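Local structure of serine-rich secreted cell wall anchored (LPXTG-motif ) protein (Lactobacillus reuteri ATCC 53608, 5NXK) at residues 60-65 with 89-94; 70-75 with 96-101; 112-117 with 162-167. The protein probably serves as a cell-wall-anchored beta-solenoid adhesin through which a gut lactobacillus interacts with its host. One frame throughout, in Å; residues are numbered along the deposited sequence.

Contact 1 of 3, residues 60-65 with 89-94; sequences GIILNN and FVNMSS
Strands 61-63 and 90-92 run parallel, their axes 4.7 Å apart at closest approach and 11° from aligned, with Ile61 opposite Val90, Ile62 opposite Asn91 and Leu63 opposite Met92. Three backbone bonds hold this register: Ile61 N gives to Phe89 O at 2.7 Å, Asn91 N to Ile61 O at 2.9 Å, and Leu63 N to Asn91 O at 2.8 Å. The fourth, from Ser93 N to Leu63 O, is weak, its N-H bent to 130° where Met92 forms an inverse gamma turn and the chain leaves the strand. Ile61, Leu63, Val90 and Met92 share the inward face. There the Leu63 CG branch point leans across Val90 CG1 at 4.0 Å, while Ile61 CD1 approaches Phe89 CE2 obliquely. This in-register stacking of equivalent strands from successive coils is the signature of a right-handed parallel beta-solenoid of the pectate lyase type, with strand 34-36 continuing the same sheet beyond 61-63 and Ile36 packing on Ile61 and Leu63. On the other face, Ile62 and Asn91 project side by side, Ile62 CG2 lying 4.1 Å from Asn91 ND2. With its CG anti to the backbone N (chi1 172°), Asn91 brings OD1 very close to Ser93 OG, too close for the geometry of a bond there to be trusted. Past the strands, Ser94 OG takes the N-H of Asn65 at 3.1 Å and is itself bonded to Asp98, tying the turn to the next strand; the Asn65 amide reaches back to Gly39 O.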
loop_
_atom_site.group_PDB
_atom_site.type_symbol
_atom_site.label_atom_id
_atom_site.label_comp_id
_atom_site.label_asym_id
_atom_site.label_seq_id
_atom_site.Cartn_x
_atom_site.Cartn_y
_atom_site.Cartn_z
ATOM N N GLY A 60 -1.599 5.679 -13.480
ATOM C CA GLY A 60 -0.398 5.196 -14.152
ATOM C C GLY A 60 -0.706 3.879 -14.838
ATOM O O GLY A 60 -0.918 3.810 -16.054
ATOM N N ILE A 61 -0.716 2.816 -14.051
ATOM C CA ILE A 61 -1.206 1.530 -14.526
ATOM C C ILE A 61 -2.540 1.234 -13.855
ATOM O O ILE A 61 -2.646 1.282 -12.632
ATOM C CB ILE A 61 -0.203 0.406 -14.239
ATOM C CG1 ILE A 61 1.090 0.668 -15.004
ATOM C CG2 ILE A 61 -0.799 -0.958 -14.591
ATOM C CD1 ILE A 61 2.192 -0.316 -14.711
ATOM N N ILE A 62 -3.559 0.938 -14.656
ATOM C CA ILE A 62 -4.860 0.574 -14.132
ATOM C C ILE A 62 -5.184 -0.886 -14.426
ATOM O O ILE A 62 -5.309 -1.269 -15.578
ATOM C CB ILE A 62 -5.971 1.446 -14.727
ATOM C CG1 ILE A 62 -5.609 2.933 -14.608
ATOM C CG2 ILE A 62 -7.319 1.098 -14.085
ATOM C CD1 ILE A 62 -6.654 3.869 -15.170
ATOM N N LEU A 63 -5.322 -1.684 -13.374
ATOM C CA LEU A 63 -5.764 -3.074 -13.481
ATOM C C LEU A 63 -7.281 -3.021 -13.485
ATOM O O LEU A 63 -7.886 -2.446 -12.577
ATOM C CB LEU A 63 -5.243 -3.914 -12.313
ATOM C CG LEU A 63 -3.737 -3.802 -12.014
ATOM C CD1 LEU A 63 -3.319 -4.740 -10.876
ATOM C CD2 LEU A 63 -2.893 -4.054 -13.256
ATOM N N ASN A 64 -7.912 -3.569 -14.515
ATOM C CA ASN A 64 -9.349 -3.375 -14.657
ATOM C C ASN A 64 -10.085 -4.537 -15.324
ATOM O O ASN A 64 -10.976 -4.314 -16.144
ATOM C CB ASN A 64 -9.602 -2.072 -15.429
ATOM C CG ASN A 64 -10.921 -1.411 -15.057
ATOM O OD1 ASN A 64 -11.686 -1.923 -14.235
ATOM N ND2 ASN A 64 -11.179 -0.248 -15.643
ATOM N N ASN A 65 -9.717 -5.771 -14.979
ATOM C CA ASN A 65 -10.469 -6.930 -15.462
ATOM C C ASN A 65 -11.920 -6.817 -15.035
ATOM O O ASN A 65 -12.223 -6.407 -13.912
ATOM C CB ASN A 65 -9.856 -8.233 -14.950
ATOM C CG ASN A 65 -8.669 -8.672 -15.780
ATOM O OD1 ASN A 65 -8.563 -8.313 -16.949
ATOM N ND2 ASN A 65 -7.775 -9.456 -15.188
ATOM N N PHE A 89 0.073 4.944 -8.474
ATOM C CA PHE A 89 0.813 4.496 -9.641
ATOM C C PHE A 89 0.126 3.286 -10.205
ATOM O O PHE A 89 -0.073 3.185 -11.418
ATOM C CB PHE A 89 2.269 4.149 -9.324
ATOM C CG PHE A 89 3.070 3.795 -10.554
ATOM C CD1 PHE A 89 3.584 4.801 -11.380
ATOM C CD2 PHE A 89 3.289 2.472 -10.906
ATOM C CE1 PHE A 89 4.307 4.480 -12.535
ATOM C CE2 PHE A 89 4.012 2.145 -12.055
ATOM C CZ PHE A 89 4.521 3.147 -12.869
ATOM N N VAL A 90 -0.212 2.349 -9.322
ATOM C CA VAL A 90 -1.096 1.252 -9.698
ATOM C C VAL A 90 -2.459 1.405 -9.033
ATOM O O VAL A 90 -2.584 1.649 -7.816
ATOM C CB VAL A 90 -0.540 -0.129 -9.337
ATOM C CG1 VAL A 90 -1.417 -1.207 -9.985
ATOM C CG2 VAL A 90 0.899 -0.264 -9.815
ATOM N N ASN A 91 -3.472 1.258 -9.877
ATOM C CA ASN A 91 -4.868 1.327 -9.498
ATOM C C ASN A 91 -5.426 -0.066 -9.693
ATOM O O ASN A 91 -5.617 -0.507 -10.816
ATOM C CB ASN A 91 -5.609 2.363 -10.356
ATOM C CG ASN A 91 -7.118 2.353 -10.142
ATOM O OD1 ASN A 91 -7.666 1.470 -9.485
ATOM N ND2 ASN A 91 -7.797 3.353 -10.707
ATOM N N MET A 92 -5.686 -0.741 -8.581
ATOM C CA MET A 92 -6.088 -2.140 -8.546
ATOM C C MET A 92 -7.599 -2.185 -8.634
ATOM O O MET A 92 -8.288 -2.329 -7.622
ATOM C CB MET A 92 -5.581 -2.787 -7.250
ATOM C CG MET A 92 -4.054 -2.707 -7.122
ATOM S SD MET A 92 -3.387 -3.256 -5.516
ATOM C CE MET A 92 -3.592 -5.018 -5.699
ATOM N N SER A 93 -8.113 -2.029 -9.849
ATOM C CA SER A 93 -9.548 -1.883 -10.047
ATOM C C SER A 93 -10.225 -3.078 -10.726
ATOM O O SER A 93 -11.330 -2.942 -11.244
ATOM C CB SER A 93 -9.823 -0.613 -10.868
ATOM O OG SER A 93 -9.867 0.536 -10.038
ATOM N N SER A 94 -9.587 -4.244 -10.738
ATOM C CA SER A 94 -10.276 -5.423 -11.277
ATOM C C SER A 94 -11.427 -5.840 -10.393
ATOM O O SER A 94 -11.422 -5.583 -9.190
ATOM C CB SER A 94 -9.324 -6.603 -11.438
ATOM O OG SER A 94 -8.231 -6.253 -12.266
#

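Contact 2 of 3, residues 70-75 with 96-101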
loop_
_atom_site.group_PDB
_atom_site.type_symbol
_atom_site.label_atom_id
_atom_site.label_comp_id
_atom_site.label_asym_id
_atom_site.label_seq_id
_atom_site.Cartn_x
_atom_site.Cartn_y
_atom_site.Cartn_z
ATOM N N ALA A 70 -10.728 -13.693 -13.309
ATOM C CA ALA A 70 -9.426 -13.343 -13.868
ATOM C C ALA A 70 -8.527 -12.798 -12.762
ATOM O O ALA A 70 -8.986 -12.039 -11.904
ATOM C CB ALA A 70 -9.573 -12.334 -14.993
ATOM N N LYS A 71 -7.253 -13.175 -12.796
ATOM C CA LYS A 71 -6.277 -12.754 -11.792
ATOM C C LYS A 71 -5.093 -12.031 -12.431
ATOM O O LYS A 71 -4.474 -12.552 -13.358
ATOM C CB LYS A 71 -5.791 -13.979 -11.015
ATOM C CG LYS A 71 -4.573 -13.772 -10.131
ATOM C CD LYS A 71 -4.314 -15.043 -9.315
ATOM C CE LYS A 71 -2.952 -15.037 -8.637
ATOM N NZ LYS A 71 -2.731 -13.830 -7.810
ATOM N N ILE A 72 -4.770 -10.836 -11.935
ATOM C CA ILE A 72 -3.551 -10.155 -12.395
ATOM C C ILE A 72 -2.493 -10.113 -11.317
ATOM O O ILE A 72 -2.736 -9.622 -10.216
ATOM C CB ILE A 72 -3.811 -8.707 -12.856
ATOM C CG1 ILE A 72 -4.600 -8.680 -14.163
ATOM C CG2 ILE A 72 -2.496 -7.962 -13.097
ATOM C CD1 ILE A 72 -5.197 -7.317 -14.451
ATOM N N ASP A 73 -1.325 -10.637 -11.643
ATOM C CA ASP A 73 -0.169 -10.544 -10.776
ATOM C C ASP A 73 0.844 -9.614 -11.458
ATOM O O ASP A 73 1.334 -9.925 -12.544
ATOM C CB ASP A 73 0.419 -11.929 -10.521
ATOM C CG ASP A 73 1.217 -11.992 -9.233
ATOM O OD1 ASP A 73 2.341 -11.443 -9.196
ATOM O OD2 ASP A 73 0.721 -12.598 -8.257
ATOM N N LEU A 74 1.089 -8.445 -10.867
ATOM C CA LEU A 74 2.003 -7.445 -11.437
ATOM C C LEU A 74 3.185 -7.251 -10.511
ATOM O O LEU A 74 2.999 -6.896 -9.353
ATOM C CB LEU A 74 1.289 -6.109 -11.659
ATOM C CG LEU A 74 2.162 -4.922 -12.091
ATOM C CD1 LEU A 74 2.829 -5.171 -13.447
ATOM C CD2 LEU A 74 1.334 -3.651 -12.134
ATOM N N THR A 75 4.391 -7.504 -11.001
ATOM C CA THR A 75 5.606 -7.272 -10.229
ATOM C C THR A 75 6.452 -6.161 -10.863
ATOM O O THR A 75 6.662 -6.163 -12.071
ATOM C CB THR A 75 6.418 -8.584 -10.116
ATOM O OG1 THR A 75 5.646 -9.547 -9.386
ATOM C CG2 THR A 75 7.710 -8.374 -9.389
ATOM N N GLY A 96 -11.976 -8.969 -9.953
ATOM C CA GLY A 96 -11.415 -10.144 -9.311
ATOM C C GLY A 96 -10.120 -9.842 -8.568
ATOM O O GLY A 96 -9.943 -8.747 -8.024
ATOM N N VAL A 97 -9.208 -10.808 -8.563
ATOM C CA VAL A 97 -7.971 -10.718 -7.791
ATOM C C VAL A 97 -6.874 -9.910 -8.505
ATOM O O VAL A 97 -6.524 -10.206 -9.657
ATOM C CB VAL A 97 -7.424 -12.139 -7.474
ATOM C CG1 VAL A 97 -6.065 -12.058 -6.778
ATOM C CG2 VAL A 97 -8.427 -12.918 -6.620
ATOM N N ASP A 98 -6.346 -8.901 -7.804
ATOM C CA ASP A 98 -5.155 -8.152 -8.219
ATOM C C ASP A 98 -4.105 -8.286 -7.128
ATOM O O ASP A 98 -4.395 -8.062 -5.948
ATOM C CB ASP A 98 -5.428 -6.659 -8.407
ATOM C CG ASP A 98 -6.357 -6.360 -9.554
ATOM O OD1 ASP A 98 -6.246 -7.015 -10.608
ATOM O OD2 ASP A 98 -7.198 -5.457 -9.383
ATOM N N THR A 99 -2.890 -8.616 -7.527
ATOM C CA THR A 99 -1.761 -8.678 -6.620
ATOM C C THR A 99 -0.633 -7.847 -7.216
ATOM O O THR A 99 -0.287 -8.037 -8.374
ATOM C CB THR A 99 -1.318 -10.129 -6.396
ATOM O OG1 THR A 99 -2.408 -10.859 -5.805
ATOM C CG2 THR A 99 -0.105 -10.188 -5.472
ATOM N N VAL A 100 -0.105 -6.902 -6.435
ATOM C CA VAL A 100 0.992 -6.043 -6.863
ATOM C C VAL A 100 2.186 -6.293 -5.943
ATOM O O VAL A 100 2.057 -6.351 -4.701
ATOM C CB VAL A 100 0.607 -4.541 -6.825
ATOM C CG1 VAL A 100 1.818 -3.667 -7.139
ATOM C CG2 VAL A 100 -0.560 -4.245 -7.787
ATOM N N THR A 101 3.351 -6.459 -6.544
ATOM C CA THR A 101 4.572 -6.667 -5.792
ATOM C C THR A 101 5.594 -5.617 -6.180
ATOM O O THR A 101 5.913 -5.463 -7.359
ATOM C CB THR A 101 5.138 -8.075 -6.043
ATOM O OG1 THR A 101 4.193 -9.035 -5.577
ATOM C CG2 THR A 101 6.467 -8.280 -5.308
HETATM O O HOH W 1 -7.731 -9.301 -12.200
HETATM O O HOH W 2 -9.903 -13.422 -9.686
HETATM O O HOH W 3 -10.815 -9.670 -12.334
#
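Thr75 and Thr101 stand side by side and point the same way, with Thr75 OG1 3.7 Å from Thr101 CB. Asp73 and Thr99 repeat this arrangement two residues earlier: Asp73 OD2 lies 3.7 Å from Thr99 CB. Lys71 instead slants over its neighbour Val97, an extended chain bent only at its last torsion (chi4 54°), which carries NZ to 3.9 Å from Val97 CG1 and close to Thr99; its salt bridge to Asp73 OD2 is long. The opposite face carries Ile72, Leu74, Asp98 and Val100. Four backbone bonds of 2.9 Å fix the parallel register, the straightest being Leu74 N to Thr99 O at 174°. Such alternation, mostly polar residues outward and mostly aliphatic ones inward, belongs to a beta-solenoid wall, here two neighbouring coils in a long parallel sheet. Asp98 is the charged exception on the inward face: its OD1 sits alongside Ile72 CB at 3.7 Å, while the carboxylate forms a salt bridge with Lys122, which would probably favour its ionised form. Where the strands begin, Ala70 O and Val97 N do not meet directly; one water bridges them, accepting from Val97 N at 2.9 Å and donating to Ala70 O.

Contact 3 of 3, residues 112-117 with 162-167; sequences LVWSKT and ALYVSN
Trp114 and Tyr164 project the same way from paired positions, and Tyr164 CD2 lies over one face of the indole, 3.3 Å from Trp114 NE1. The rings are slid so far apart that they barely overlap: the centroid of the five-membered ring is 5.0 Å from that of the phenol, with the planes at 25°. Thr117 crosses the Tyr164 side chain at about a right angle, placing CG2 3.4 Å from Tyr164 CE2. Phe150 contacts both aromatic rings, and Trp189 meets Tyr164 edge-to-face. On the other face, Leu163 CD2 fits against Val113 CB and Val113 CG1 meets Val165 CG2 at 4.0 Å, part of the aliphatic interior of the beta-solenoid; strand 163-164 follows 113-115 as the last strand of this parallel sheet within the chain. Two good backbone bonds cross here, Leu112 N to Ala162 O at 2.8 Å and Tyr164 N to Val113 O, nearly straight at 177°, while Val113 N between them is buried without a partner. Farther along, Ser115 OG, held between its own backbone N and carbonyl carbon (chi1 70°), donates to Tyr164 O at 3.0 Å and accepts a weak bond from Ser166 N. The wetter end lies beyond this serine, where one water joins Thr117 OG1 to Tyr164 OH, sitting in the plane of the phenol at its edge, and another donates to Ser166 OG, a hydroxyl also bonded to Leu191 O.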
loop_
_atom_site.group_PDB
_atom_site.type_symbol
_atom_site.label_atom_id
_atom_site.label_comp_id
_atom_site.label_asym_id
_atom_site.label_seq_id
_atom_site.Cartn_x
_atom_site.Cartn_y
_atom_site.Cartn_z
ATOM N N LEU A 112 -0.005 6.354 -3.350
ATOM C CA LEU A 112 0.923 5.614 -4.222
ATOM C C LEU A 112 0.315 4.367 -4.853
ATOM O O LEU A 112 0.716 3.956 -5.952
ATOM C CB LEU A 112 2.199 5.213 -3.477
ATOM C CG LEU A 112 3.194 6.273 -2.974
ATOM C CD1 LEU A 112 2.561 7.312 -2.071
ATOM C CD2 LEU A 112 4.329 5.573 -2.251
ATOM N N VAL A 113 -0.621 3.747 -4.149
ATOM C CA VAL A 113 -1.323 2.555 -4.650
ATOM C C VAL A 113 -2.762 2.638 -4.188
ATOM O O VAL A 113 -3.022 2.991 -3.034
ATOM C CB VAL A 113 -0.705 1.224 -4.142
ATOM C CG1 VAL A 113 -1.478 0.021 -4.711
ATOM C CG2 VAL A 113 0.759 1.134 -4.523
ATOM N N TRP A 114 -3.699 2.326 -5.079
ATOM C CA TRP A 114 -5.109 2.434 -4.714
ATOM C C TRP A 114 -5.829 1.175 -5.206
ATOM O O TRP A 114 -5.354 0.526 -6.118
ATOM C CB TRP A 114 -5.717 3.712 -5.311
ATOM C CG TRP A 114 -7.141 4.009 -4.943
ATOM C CD1 TRP A 114 -7.579 4.814 -3.923
ATOM C CD2 TRP A 114 -8.319 3.527 -5.602
ATOM N NE1 TRP A 114 -8.960 4.842 -3.894
ATOM C CE2 TRP A 114 -9.434 4.070 -4.925
ATOM C CE3 TRP A 114 -8.540 2.684 -6.694
ATOM C CZ2 TRP A 114 -10.747 3.789 -5.306
ATOM C CZ3 TRP A 114 -9.843 2.415 -7.077
ATOM C CH2 TRP A 114 -10.928 2.965 -6.386
ATOM N N SER A 115 -6.957 0.833 -4.602
ATOM C CA SER A 115 -7.681 -0.376 -4.990
ATOM C C SER A 115 -9.171 -0.236 -4.779
ATOM O O SER A 115 -9.623 0.584 -3.972
ATOM C CB SER A 115 -7.155 -1.578 -4.192
ATOM O OG SER A 115 -7.537 -1.469 -2.829
ATOM N N LYS A 116 -9.935 -1.034 -5.519
ATOM C CA LYS A 116 -11.352 -1.224 -5.249
ATOM C C LYS A 116 -11.498 -2.001 -3.945
ATOM O O LYS A 116 -10.777 -2.971 -3.715
ATOM C CB LYS A 116 -12.029 -1.999 -6.383
ATOM C CG LYS A 116 -12.523 -1.166 -7.560
ATOM C CD LYS A 116 -12.977 -2.100 -8.690
ATOM C CE LYS A 116 -13.483 -1.338 -9.907
ATOM N NZ LYS A 116 -14.181 -0.081 -9.552
ATOM N N THR A 117 -12.415 -1.571 -3.085
ATOM C CA THR A 117 -12.551 -2.181 -1.777
ATOM C C THR A 117 -13.792 -3.081 -1.691
ATOM O O THR A 117 -14.061 -3.678 -0.647
ATOM C CB THR A 117 -12.609 -1.102 -0.697
ATOM O OG1 THR A 117 -13.681 -0.192 -0.998
ATOM C CG2 THR A 117 -11.293 -0.331 -0.677
ATOM N N ALA A 162 -1.662 7.302 2.068
ATOM C CA ALA A 162 -0.591 6.978 1.117
ATOM C C ALA A 162 -0.846 5.670 0.377
ATOM O O ALA A 162 -0.439 5.512 -0.768
ATOM C CB ALA A 162 0.736 6.906 1.833
ATOM N N LEU A 163 -1.494 4.723 1.051
ATOM C CA LEU A 163 -1.746 3.403 0.471
ATOM C C LEU A 163 -3.175 2.983 0.796
ATOM O O LEU A 163 -3.548 2.883 1.969
ATOM C CB LEU A 163 -0.755 2.364 1.013
ATOM C CG LEU A 163 0.730 2.529 0.681
ATOM C CD1 LEU A 163 1.580 1.547 1.484
ATOM C CD2 LEU A 163 1.002 2.347 -0.818
ATOM N N TYR A 164 -3.974 2.727 -0.236
ATOM C CA TYR A 164 -5.365 2.328 -0.030
ATOM C C TYR A 164 -5.542 0.967 -0.685
ATOM O O TYR A 164 -6.022 0.852 -1.817
ATOM C CB TYR A 164 -6.312 3.374 -0.617
ATOM C CG TYR A 164 -7.765 3.259 -0.236
ATOM C CD1 TYR A 164 -8.185 3.541 1.063
ATOM C CD2 TYR A 164 -8.734 2.910 -1.186
ATOM C CE1 TYR A 164 -9.513 3.465 1.415
ATOM C CE2 TYR A 164 -10.084 2.839 -0.842
ATOM C CZ TYR A 164 -10.461 3.119 0.460
ATOM O OH TYR A 164 -11.782 3.058 0.839
ATOM N N VAL A 165 -5.140 -0.062 0.053
ATOM C CA VAL A 165 -5.063 -1.419 -0.455
ATOM C C VAL A 165 -6.048 -2.241 0.350
ATOM O O VAL A 165 -5.917 -2.358 1.569
ATOM C CB VAL A 165 -3.646 -2.004 -0.314
ATOM C CG1 VAL A 165 -3.617 -3.468 -0.779
ATOM C CG2 VAL A 165 -2.632 -1.150 -1.076
ATOM N N SER A 166 -7.037 -2.814 -0.324
ATOM C CA SER A 166 -8.185 -3.326 0.405
ATOM C C SER A 166 -7.850 -4.432 1.409
ATOM O O SER A 166 -8.304 -4.388 2.561
ATOM C CB SER A 166 -9.236 -3.830 -0.587
ATOM O OG SER A 166 -10.429 -4.156 0.100
ATOM N N ASN A 167 -7.078 -5.431 0.990
ATOM C CA ASN A 167 -7.014 -6.667 1.785
ATOM C C ASN A 167 -5.696 -7.026 2.436
ATOM O O ASN A 167 -5.689 -7.584 3.537
ATOM C CB ASN A 167 -7.449 -7.849 0.927
ATOM C CG ASN A 167 -8.814 -7.636 0.339
ATOM O OD1 ASN A 167 -8.936 -7.383 -0.856
ATOM N ND2 ASN A 167 -9.847 -7.686 1.179
HETATM O O HOH W 4 -12.100 -6.282 -0.651
HETATM O O HOH W 5 -13.559 2.584 -1.331
#

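Contacts 1 and 3 belong to one parallel sheet, in which strand 90-92 of contact 1 neighbours strand 113-115 of contact 3; Phe89 N to Leu112 O and Met92 N to Trp114 O, each 2.8 Å, probably hydrogen-bond them. Contact 2 lies in another wall, yet its strands follow those of contact 1 in the chain, and Met92 packs against Asp98 across the interior. Contacts 1 and 3 are mostly buried, whereas contact 2 is only partly buried, with lysine, aspartate and threonine on its outer side. Backbone pairing is regular through the middle of contacts 1 and 2; contact 3 depends more on aromatic packing and a serine hydroxyl. Contacts 2 and 3 do not touch.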